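Local coordinates for protein 4-alpha-glucanotransferase (Corynebacterium glutamicum, PDB 5B68) that is an amylomaltase that joins an N-terminal beta-sandwich domain to a TIM-barrel-type domain of the 4-alpha-glucanotransferase family, at residues 79-84 and 159-164. Sequence-based numbering, arbitrary orientation.
Sequences AVEGDE and LIITPA
With CG1 of Val-80 trans to its own amide nitrogen (chi1 174°), that methyl lies alongside the Thr-162 carbonyl oxygen (3.7 Å) and meets CB of Ala-164 at 4.0 Å, while CG2 packs 3.7 Å from OG1 of Thr-162. The side chains of Val-80 and Thr-162 cross at roughly a right angle on one face of the sheet. On the other face chi1 of Ile-161 (-57°) sets CG1 beside the backbone N, and chi2 turns CD1 toward Ala-79, 4.0 Å from its CB; CG2 of Ile-161 lies against the CA of Glu-81.

Between the two faces runs a parallel ladder joining the end of strand 76-80 to the end of strand 153-162. Ala-79 N donates to Ile-160 O (3.0 Å), Thr-162 N returns a bond to Ala-79 O (2.9 Å), and Glu-81 N reaches Thr-162 O at 2.8 Å with a nearly straight N-H (175°). The CA of Ile-161 adds a CH...O contact to Ala-79 O. The last rung is made by the second residue of a type II turn, Val-80 to Asp-83, with Gly-82 at its third position.

Arg-524 hydrogen-bonds both Thr-162 OG1 and Pro-163 O, and Ile-160 and Pro-163 rest on helix 487-500. Three backbone bonds thus cross between the segments, whereas the threonine hydroxyl and the proline carbonyl tie the end of strand 153-162 to the 4-alpha-glucanotransferase-family domain through NH1 of Arg-524.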
ATOM      1  N   ALA A  79      21.560  -4.740  -6.383  1.00 18.42           N
ATOM      2  CA  ALA A  79      22.547  -5.351  -5.450  1.00 18.51           C
ATOM      3  C   ALA A  79      22.408  -4.655  -4.130  1.00 19.46           C
ATOM      4  O   ALA A  79      22.057  -3.453  -4.049  1.00 19.85           O
ATOM      5  CB  ALA A  79      23.951  -5.217  -5.994  1.00 20.78           C
ATOM      6  N   VAL A  80      22.672  -5.406  -3.052  1.00 18.32           N
ATOM      7  CA  VAL A  80      22.736  -4.803  -1.751  1.00 18.69           C
ATOM      8  C   VAL A  80      24.092  -4.175  -1.604  1.00 21.82           C
ATOM      9  O   VAL A  80      25.080  -4.696  -2.141  1.00 22.32           O
ATOM     10  CB  VAL A  80      22.553  -5.850  -0.654  1.00 19.89           C
ATOM     11  CG1 VAL A  80      22.761  -5.251   0.758  1.00 22.50           C
ATOM     12  CG2 VAL A  80      21.188  -6.486  -0.862  1.00 21.43           C
ATOM     13  N   GLU A  81      24.119  -3.032  -0.946  1.00 18.91           N
ATOM     14  CA  GLU A  81      25.380  -2.308  -0.591  1.00 24.35           C
ATOM     15  C   GLU A  81      26.464  -3.246  -0.122  1.00 25.25           C
ATOM     16  O   GLU A  81      26.190  -4.096   0.630  1.00 22.69           O
ATOM     17  CB  GLU A  81      25.066  -1.312   0.538  1.00 27.30           C
ATOM     18  CG  GLU A  81      25.984  -0.127   0.524  1.00 33.05           C
ATOM     19  CD  GLU A  81      25.610   0.931   1.528  1.00 38.17           C
ATOM     20  OE1 GLU A  81      26.164   2.060   1.356  1.00 34.82           O
ATOM     21  OE2 GLU A  81      24.780   0.602   2.445  1.00 31.98           O
ATOM     22  N   GLY A  82      27.683  -3.150  -0.647  1.00 25.12           N
ATOM     23  CA  GLY A  82      28.744  -4.077  -0.259  1.00 26.41           C
ATOM     24  C   GLY A  82      28.913  -5.321  -1.136  1.00 29.21           C
ATOM     25  O   GLY A  82      29.944  -5.973  -1.054  1.00 30.94           O
ATOM     26  N   ASP A  83      27.904  -5.715  -1.935  1.00 24.69           N
ATOM     27  CA  ASP A  83      28.007  -6.927  -2.772  1.00 25.71           C
ATOM     28  C   ASP A  83      28.692  -6.622  -4.088  1.00 26.69           C
ATOM     29  O   ASP A  83      28.307  -5.716  -4.788  1.00 25.02           O
ATOM     30  CB  ASP A  83      26.644  -7.555  -2.974  1.00 28.43           C
ATOM     31  CG  ASP A  83      26.693  -8.867  -3.776  1.00 34.46           C
ATOM     32  OD1 ASP A  83      27.727  -9.582  -3.728  1.00 42.39           O
ATOM     33  OD2 ASP A  83      25.666  -9.181  -4.432  1.00 33.59           O
ATOM     34  N   GLU A  84      29.770  -7.353  -4.385  1.00 24.72           N
ATOM     35  CA  GLU A  84      30.463  -7.267  -5.658  1.00 25.37           C
ATOM     36  C   GLU A  84      29.779  -8.173  -6.681  1.00 24.31           C
ATOM     37  O   GLU A  84      30.272  -9.206  -7.077  1.00 24.13           O
ATOM     38  CB  GLU A  84      31.950  -7.633  -5.494  1.00 26.82           C
ATOM     39  CG  GLU A  84      32.717  -6.640  -4.673  1.00 31.42           C
ATOM     40  CD  GLU A  84      34.164  -7.107  -4.462  1.00 36.57           C
ATOM     41  OE1 GLU A  84      34.416  -7.855  -3.528  1.00 45.13           O
ATOM     42  OE2 GLU A  84      35.020  -6.778  -5.270  1.00 43.85           O
ATOM     43  N   LEU A 159      21.157   0.185 -12.443  1.00 17.41           N
ATOM     44  CA  LEU A 159      21.985  -0.446 -11.432  1.00 17.84           C
ATOM     45  C   LEU A 159      21.599   0.185 -10.108  1.00 18.50           C
ATOM     46  O   LEU A 159      21.888   1.384  -9.868  1.00 18.10           O
ATOM     47  CB  LEU A 159      23.485  -0.200 -11.685  1.00 18.31           C
ATOM     48  CG  LEU A 159      24.455  -0.751 -10.615  1.00 20.10           C
ATOM     49  CD1 LEU A 159      24.331  -2.240 -10.371  1.00 20.17           C
ATOM     50  CD2 LEU A 159      25.913  -0.439 -10.917  1.00 21.05           C
ATOM     51  N   ILE A 160      20.908  -0.585  -9.272  1.00 19.47           N
ATOM     52  CA  ILE A 160      20.223  -0.045  -8.140  1.00 18.28           C
ATOM     53  C   ILE A 160      20.822  -0.682  -6.901  1.00 17.39           C
ATOM     54  O   ILE A 160      20.804  -1.894  -6.771  1.00 21.77           O
ATOM     55  CB  ILE A 160      18.739  -0.377  -8.256  1.00 20.23           C
ATOM     56  CG1 ILE A 160      18.164   0.224  -9.577  1.00 20.27           C
ATOM     57  CG2 ILE A 160      17.997   0.201  -7.070  1.00 19.73           C
ATOM     58  CD1 ILE A 160      17.033  -0.573 -10.109  1.00 21.47           C
ATOM     59  N   ILE A 161      21.322   0.130  -6.018  1.00 18.34           N
ATOM     60  CA  ILE A 161      22.051  -0.337  -4.857  1.00 17.64           C
ATOM     61  C   ILE A 161      21.213  -0.056  -3.571  1.00 19.22           C
ATOM     62  O   ILE A 161      20.774   1.086  -3.301  1.00 17.16           O
ATOM     63  CB  ILE A 161      23.398   0.384  -4.788  1.00 20.01           C
ATOM     64  CG1 ILE A 161      24.229   0.164  -6.089  1.00 18.72           C
ATOM     65  CG2 ILE A 161      24.165  -0.067  -3.577  1.00 18.85           C
ATOM     66  CD1 ILE A 161      24.542  -1.305  -6.400  1.00 19.54           C
ATOM     67  N   THR A 162      20.961  -1.113  -2.819  1.00 18.01           N
ATOM     68  CA  THR A 162      19.929  -1.086  -1.807  1.00 19.02           C
ATOM     69  C   THR A 162      20.551  -1.350  -0.436  1.00 18.72           C
ATOM     70  O   THR A 162      21.630  -1.933  -0.326  1.00 19.03           O
ATOM     71  CB  THR A 162      18.858  -2.098  -2.103  1.00 17.24           C
ATOM     72  OG1 THR A 162      19.352  -3.415  -1.895  1.00 19.23           O
ATOM     73  CG2 THR A 162      18.249  -1.951  -3.510  1.00 17.15           C
ATOM     74  N   PRO A 163      19.935  -0.796   0.619  1.00 19.44           N
ATOM     75  CA  PRO A 163      20.564  -0.965   1.946  1.00 19.31           C
ATOM     76  C   PRO A 163      20.357  -2.333   2.569  1.00 19.10           C
ATOM     77  O   PRO A 163      19.285  -2.944   2.443  1.00 18.80           O
ATOM     78  CB  PRO A 163      19.923   0.156   2.775  1.00 20.40           C
ATOM     79  CG  PRO A 163      18.563   0.263   2.177  1.00 19.85           C
ATOM     80  CD  PRO A 163      18.764   0.101   0.693  1.00 19.75           C
ATOM     81  N   ALA A 164      21.368  -2.802   3.296  1.00 19.93           N
ATOM     82  CA  ALA A 164      21.237  -4.044   4.015  1.00 20.31           C
ATOM     83  C   ALA A 164      20.076  -4.028   5.081  1.00 20.22           C
ATOM     84  O   ALA A 164      19.384  -4.998   5.218  1.00 22.93           O
ATOM     85  CB  ALA A 164      22.587  -4.420   4.659  1.00 23.08           C
TER